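Local coordinates for autoinducer 2-binding protein LsrB (Clostridium saccharobutylicum DSM 13864, PDB 6DSP) that binds the quorum-sensing signal autoinducer-2, held here as its cyclic 2-methyl-2,3,3,4-tetrahydroxytetrahydrofuran form, as a receptor of the bacterial solute-binding protein family, at residues 202-205 against 206-210. Sequence-based numbering, arbitrary orientation.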
# COMPACT_ATOMS: atom_id res chain seq x y z
N GLN A 202 -17.39 -1.71 -6.32
CA GLN A 202 -17.84 -0.93 -5.18
C GLN A 202 -17.08 0.38 -5.06
O GLN A 202 -17.64 1.38 -4.57
CB GLN A 202 -17.71 -1.75 -3.87
CG GLN A 202 -18.41 -0.94 -2.78
CD GLN A 202 -18.62 -1.61 -1.47
OE1 GLN A 202 -17.79 -2.38 -1.01
NE2 GLN A 202 -19.76 -1.28 -0.81
N ALA A 203 -15.82 0.42 -5.47
CA ALA A 203 -15.08 1.69 -5.39
C ALA A 203 -15.69 2.73 -6.30
O ALA A 203 -15.68 3.92 -5.96
CB ALA A 203 -13.64 1.44 -5.76
N ILE A 204 -16.23 2.32 -7.45
CA ILE A 204 -16.95 3.26 -8.30
C ILE A 204 -18.21 3.74 -7.60
O ILE A 204 -18.51 4.94 -7.59
CB ILE A 204 -17.30 2.63 -9.66
CG1 ILE A 204 -16.02 2.15 -10.35
CG2 ILE A 204 -18.10 3.61 -10.53
CD1 ILE A 204 -16.30 1.24 -11.56
N SER A 205 -18.99 2.80 -7.05
CA SER A 205 -20.26 3.16 -6.42
C SER A 205 -20.04 4.07 -5.20
O SER A 205 -20.74 5.07 -5.02
CB SER A 205 -20.97 1.89 -5.99
OG SER A 205 -22.23 2.24 -5.44
N VAL A 206 -19.08 3.72 -4.35
CA VAL A 206 -18.72 4.59 -3.23
C VAL A 206 -18.20 5.94 -3.73
O VAL A 206 -18.57 6.99 -3.17
CB VAL A 206 -17.71 3.87 -2.31
CG1 VAL A 206 -17.11 4.85 -1.28
CG2 VAL A 206 -18.38 2.72 -1.61
N GLY A 207 -17.37 5.95 -4.78
CA GLY A 207 -16.92 7.23 -5.33
C GLY A 207 -18.07 8.10 -5.75
O GLY A 207 -18.06 9.33 -5.54
N GLU A 208 -19.11 7.49 -6.33
CA GLU A 208 -20.31 8.24 -6.72
C GLU A 208 -21.07 8.74 -5.50
O GLU A 208 -21.58 9.87 -5.49
CB GLU A 208 -21.21 7.35 -7.58
CG GLU A 208 -20.57 7.06 -8.92
CD GLU A 208 -21.29 6.02 -9.73
OE1 GLU A 208 -21.95 5.12 -9.15
OE2 GLU A 208 -21.15 6.10 -10.96
N SER A 209 -21.14 7.92 -4.45
CA SER A 209 -21.79 8.33 -3.20
C SER A 209 -21.11 9.56 -2.60
O SER A 209 -21.78 10.46 -2.10
CB SER A 209 -21.75 7.18 -2.18
OG SER A 209 -22.55 6.05 -2.56
N ILE A 210 -19.78 9.59 -2.60
CA ILE A 210 -19.09 10.77 -2.06
C ILE A 210 -19.45 12.01 -2.84
O ILE A 210 -19.76 13.06 -2.26
CB ILE A 210 -17.57 10.55 -2.07
CG1 ILE A 210 -17.18 9.34 -1.23
CG2 ILE A 210 -16.85 11.83 -1.63
CD1 ILE A 210 -15.69 9.02 -1.31
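Val206, Gly207, Glu208 and Ser209 each donate a backbone N-H to the carbonyl four residues earlier, a short worked example of how successive turns of an alpha-helix are joined. Val206 N reaches Gln202 O at 2.8 Å in an almost straight bond (N-H...O 174°), while Gly207 N lies above the carbonyl plane of Ala203, 2.9 Å from Ala203 O. Ser205 O is gripped twice: Ser209 N approaches at 2.9 Å from one face of the carbonyl, and the hydroxyl Ser209 OG donates from the other face at 3.2 Å. That second bond depends on the serine torsion (chi1 -67°), which sets OG beside its own backbone N and folds it back along the helix, a familiar way for a helical serine to satisfy its hydroxyl.

Among the side chains, Val206 lies against the preceding turn. Its CG2 branch rests 3.3 Å from Gln202 O and 3.8 Å from Gln202 CG, the two side chains crossing at a slant. Gln202 runs on extended to an amide whose OE1 is bonded by Asn197. Ile204 and Glu208 travel side by side in the same direction: Glu208 CG sits 3.2 Å from Ile204 O, and Ile204 CG2 lies 4.0 Å from OE2 of Glu208, the oxygen that accepts from Asn237.

Helix 200-213 packs two ways within one lobe of the periplasmic binding protein fold. Val206 and Ile210 pack on strands 155-160 and 187-195 of the four-stranded parallel sheet, whereas Ile204 and Glu208 meet the neighbouring helix 227-237, to which Gly207 O is also tied through Gln231.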